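Long-range contact in methylthioribose-1-phosphate isomerase (Saccharomyces cerevisiae, PDB 1W2W), which catalyses the interconversion of methylthioribose-1-phosphate and methylthioribulose-1-phosphate in the methionine salvage pathway: residues A[147-158]-A[188-197]. Residues are numbered along the deposited sequence; the frame is centred on the assembly and turned at random.
Sequences DLANNMKMGDNG and TSGYGTALGV
D147 takes two hydrogen bonds from S189 on a single carboxylate oxygen, which can accept from hydroxyl and backbone together. The hydroxyl OG of S189 reaches the anti lone pair of D147 OD2 at 2.8 Å, while S189 N meets OD2 from above the carboxylate plane at 3.0 Å. CG of D147 stands anti to the backbone N (chi1 -175°), which carries OD2 out to the loop. N151 suits the next turn because its amide can donate: ND2 gives a nearly straight hydrogen bond of 2.9 Å to G190 O and a weak one to D147 OD2. With a leucine in place of D147, S189 N and OG would probably lose their shared acceptor. T188 OG1 accepts from G190 N in an ST turn and also hydrogen-bonds G184 O; S200 OG hydrogen-bonds the Y191 hydroxyl. The long helix 129-168 packs here against the glycine-rich loop leading into helix 194-210, in this N-terminal fragment of an eIF-2B alpha/beta/delta family member. At G190 and G192 a CB would jam against the preceding carbonyl O. Selenomethionine M152 lays CG over one face of the Y191 ring, 4.0 Å from its centroid, with SE farther above, a Met-aromatic contact. Lacking a side chain, G155 lets its CA come within 3.7 Å of G196 C, and V197 CG1 packs on G158.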
loop_
_atom_site.group_PDB
_atom_site.type_symbol
_atom_site.label_atom_id
_atom_site.label_comp_id
_atom_site.label_asym_id
_atom_site.label_seq_id
_atom_site.Cartn_x
_atom_site.Cartn_y
_atom_site.Cartn_z
ATOM N N ASP A 147 11.161 -16.697 -24.798
ATOM C CA ASP A 147 10.468 -15.876 -23.804
ATOM C C ASP A 147 9.741 -14.713 -24.483
ATOM O O ASP A 147 8.563 -14.488 -24.235
ATOM C CB ASP A 147 11.433 -15.378 -22.728
ATOM C CG ASP A 147 10.730 -14.622 -21.629
ATOM O OD1 ASP A 147 10.226 -15.290 -20.706
ATOM O OD2 ASP A 147 10.634 -13.377 -21.617
ATOM N N LEU A 148 10.441 -14.001 -25.362
ATOM C CA LEU A 148 9.865 -12.856 -26.065
ATOM C C LEU A 148 8.735 -13.280 -27.005
ATOM O O LEU A 148 7.668 -12.664 -27.024
ATOM C CB LEU A 148 10.957 -12.126 -26.857
ATOM C CG LEU A 148 10.512 -10.967 -27.748
ATOM C CD1 LEU A 148 9.883 -9.860 -26.886
ATOM C CD2 LEU A 148 11.731 -10.437 -28.482
ATOM N N ALA A 149 8.968 -14.329 -27.789
ATOM C CA ALA A 149 7.955 -14.775 -28.735
ATOM C C ALA A 149 6.715 -15.265 -27.987
ATOM O O ALA A 149 5.585 -15.013 -28.416
ATOM C CB ALA A 149 8.489 -15.890 -29.618
ATOM N N ASN A 150 6.936 -15.969 -26.878
ATOM C CA ASN A 150 5.824 -16.515 -26.114
ATOM C C ASN A 150 5.090 -15.396 -25.369
ATOM O O ASN A 150 3.879 -15.471 -25.173
ATOM C CB ASN A 150 6.295 -17.612 -25.144
ATOM C CG ASN A 150 6.691 -18.897 -25.854
ATOM O OD1 ASN A 150 6.271 -19.140 -26.984
ATOM N ND2 ASN A 150 7.505 -19.724 -25.194
ATOM N N ASN A 151 5.810 -14.361 -24.943
ATOM C CA ASN A 151 5.139 -13.222 -24.328
ATOM C C ASN A 151 4.182 -12.580 -25.324
ATOM O O ASN A 151 3.048 -12.216 -24.987
ATOM C CB ASN A 151 6.156 -12.181 -23.868
ATOM C CG ASN A 151 6.931 -12.646 -22.648
ATOM O OD1 ASN A 151 6.535 -13.603 -21.970
ATOM N ND2 ASN A 151 8.033 -11.966 -22.357
HETATM N N MSE A 152 4.633 -12.435 -26.561
HETATM C CA MSE A 152 3.730 -11.877 -27.568
HETATM C C MSE A 152 2.548 -12.793 -27.845
HETATM O O MSE A 152 1.405 -12.336 -27.936
HETATM C CB MSE A 152 4.506 -11.529 -28.831
HETATM C CG MSE A 152 5.524 -10.455 -28.513
HETATM SE SE MSE A 152 6.484 -9.856 -30.107
HETATM C CE MSE A 152 7.231 -11.508 -30.735
ATOM N N LYS A 153 2.809 -14.088 -27.972
ATOM C CA LYS A 153 1.734 -15.063 -28.153
ATOM C C LYS A 153 0.698 -15.020 -27.027
ATOM O O LYS A 153 -0.501 -14.944 -27.296
ATOM C CB LYS A 153 2.287 -16.487 -28.255
ATOM C CG LYS A 153 2.726 -16.913 -29.649
ATOM C CD LYS A 153 3.342 -18.315 -29.628
ATOM C CE LYS A 153 2.274 -19.383 -29.388
ATOM N NZ LYS A 153 2.223 -20.431 -30.458
HETATM N N MSE A 154 1.152 -15.081 -25.778
HETATM C CA MSE A 154 0.224 -15.107 -24.647
HETATM C C MSE A 154 -0.502 -13.771 -24.510
HETATM O O MSE A 154 -1.667 -13.704 -24.093
HETATM C CB MSE A 154 0.929 -15.515 -23.340
HETATM C CG MSE A 154 1.648 -14.436 -22.561
HETATM SE SE MSE A 154 2.422 -15.329 -20.990
HETATM C CE MSE A 154 4.092 -16.068 -21.779
ATOM N N GLY A 155 0.195 -12.697 -24.857
ATOM C CA GLY A 155 -0.422 -11.382 -24.826
ATOM C C GLY A 155 -1.607 -11.369 -25.772
ATOM O O GLY A 155 -2.708 -10.967 -25.403
ATOM N N ASP A 156 -1.379 -11.813 -27.008
ATOM C CA ASP A 156 -2.458 -11.879 -27.993
ATOM C C ASP A 156 -3.550 -12.886 -27.614
ATOM O O ASP A 156 -4.739 -12.619 -27.804
ATOM C CB ASP A 156 -1.893 -12.239 -29.367
ATOM C CG ASP A 156 -1.081 -11.121 -29.977
ATOM O OD1 ASP A 156 -1.087 -9.980 -29.442
ATOM O OD2 ASP A 156 -0.407 -11.301 -31.015
ATOM N N ASN A 157 -3.165 -14.034 -27.064
ATOM C CA ASN A 157 -4.157 -14.997 -26.578
ATOM C C ASN A 157 -5.079 -14.408 -25.523
ATOM O O ASN A 157 -6.300 -14.576 -25.578
ATOM C CB ASN A 157 -3.484 -16.225 -25.968
ATOM C CG ASN A 157 -2.852 -17.133 -27.003
ATOM O OD1 ASN A 157 -3.134 -17.045 -28.207
ATOM N ND2 ASN A 157 -1.984 -18.024 -26.528
ATOM N N GLY A 158 -4.481 -13.726 -24.551
ATOM C CA GLY A 158 -5.247 -13.116 -23.484
ATOM C C GLY A 158 -6.120 -11.973 -23.975
ATOM O O GLY A 158 -7.267 -11.865 -23.560
ATOM N N THR A 188 11.072 -9.456 -17.807
ATOM C CA THR A 188 11.136 -10.535 -18.801
ATOM C C THR A 188 12.181 -10.193 -19.865
ATOM O O THR A 188 12.969 -9.269 -19.695
ATOM C CB THR A 188 9.764 -10.784 -19.497
ATOM O OG1 THR A 188 9.408 -9.677 -20.348
ATOM C CG2 THR A 188 8.612 -10.932 -18.504
ATOM N N SER A 189 12.179 -10.921 -20.979
ATOM C CA SER A 189 13.070 -10.587 -22.080
ATOM C C SER A 189 12.489 -9.417 -22.880
ATOM O O SER A 189 13.143 -8.908 -23.806
ATOM C CB SER A 189 13.265 -11.804 -23.002
ATOM O OG SER A 189 12.037 -12.114 -23.650
ATOM N N GLY A 190 11.271 -8.991 -22.543
ATOM C CA GLY A 190 10.599 -7.952 -23.306
ATOM C C GLY A 190 9.136 -8.266 -23.569
ATOM O O GLY A 190 8.757 -9.430 -23.653
ATOM N N TYR A 191 8.329 -7.218 -23.690
ATOM C CA TYR A 191 6.882 -7.318 -23.929
ATOM C C TYR A 191 6.043 -7.736 -22.700
ATOM O O TYR A 191 5.124 -7.020 -22.286
ATOM C CB TYR A 191 6.555 -8.185 -25.145
ATOM C CG TYR A 191 5.176 -7.902 -25.691
ATOM C CD1 TYR A 191 4.953 -6.788 -26.490
ATOM C CD2 TYR A 191 4.101 -8.730 -25.392
ATOM C CE1 TYR A 191 3.704 -6.511 -26.993
ATOM C CE2 TYR A 191 2.842 -8.463 -25.887
ATOM C CZ TYR A 191 2.650 -7.345 -26.684
ATOM O OH TYR A 191 1.418 -7.036 -27.202
ATOM N N GLY A 192 6.370 -8.877 -22.099
ATOM C CA GLY A 192 5.850 -9.179 -20.774
ATOM C C GLY A 192 4.691 -10.163 -20.802
ATOM O O GLY A 192 4.247 -10.607 -21.869
ATOM N N THR A 193 4.196 -10.483 -19.610
ATOM C CA THR A 193 3.155 -11.487 -19.454
ATOM C C THR A 193 1.829 -10.774 -19.224
ATOM O O THR A 193 1.153 -10.461 -20.194
ATOM C CB THR A 193 3.500 -12.493 -18.352
ATOM O OG1 THR A 193 3.733 -11.810 -17.106
ATOM C CG2 THR A 193 4.821 -13.173 -18.680
ATOM N N ALA A 194 1.449 -10.482 -17.984
ATOM C CA ALA A 194 0.204 -9.729 -17.801
ATOM C C ALA A 194 0.275 -8.376 -18.528
ATOM O O ALA A 194 -0.690 -7.962 -19.164
ATOM C CB ALA A 194 -0.146 -9.555 -16.315
ATOM N N LEU A 195 1.406 -7.680 -18.443
ATOM C CA LEU A 195 1.532 -6.409 -19.159
ATOM C C LEU A 195 1.551 -6.635 -20.672
ATOM O O LEU A 195 1.161 -5.748 -21.426
ATOM C CB LEU A 195 2.744 -5.582 -18.709
ATOM C CG LEU A 195 2.645 -4.084 -19.045
ATOM C CD1 LEU A 195 1.532 -3.421 -18.234
ATOM C CD2 LEU A 195 3.976 -3.390 -18.774
ATOM N N GLY A 196 1.979 -7.821 -21.099
ATOM C CA GLY A 196 1.880 -8.220 -22.500
ATOM C C GLY A 196 0.445 -8.224 -23.000
ATOM O O GLY A 196 0.134 -7.717 -24.079
ATOM N N VAL A 197 -0.440 -8.807 -22.205
ATOM C CA VAL A 197 -1.858 -8.838 -22.545
ATOM C C VAL A 197 -2.395 -7.423 -22.634
ATOM O O VAL A 197 -3.166 -7.092 -23.534
ATOM C CB VAL A 197 -2.675 -9.617 -21.493
ATOM C CG1 VAL A 197 -4.185 -9.482 -21.781
ATOM C CG2 VAL A 197 -2.256 -11.089 -21.505
#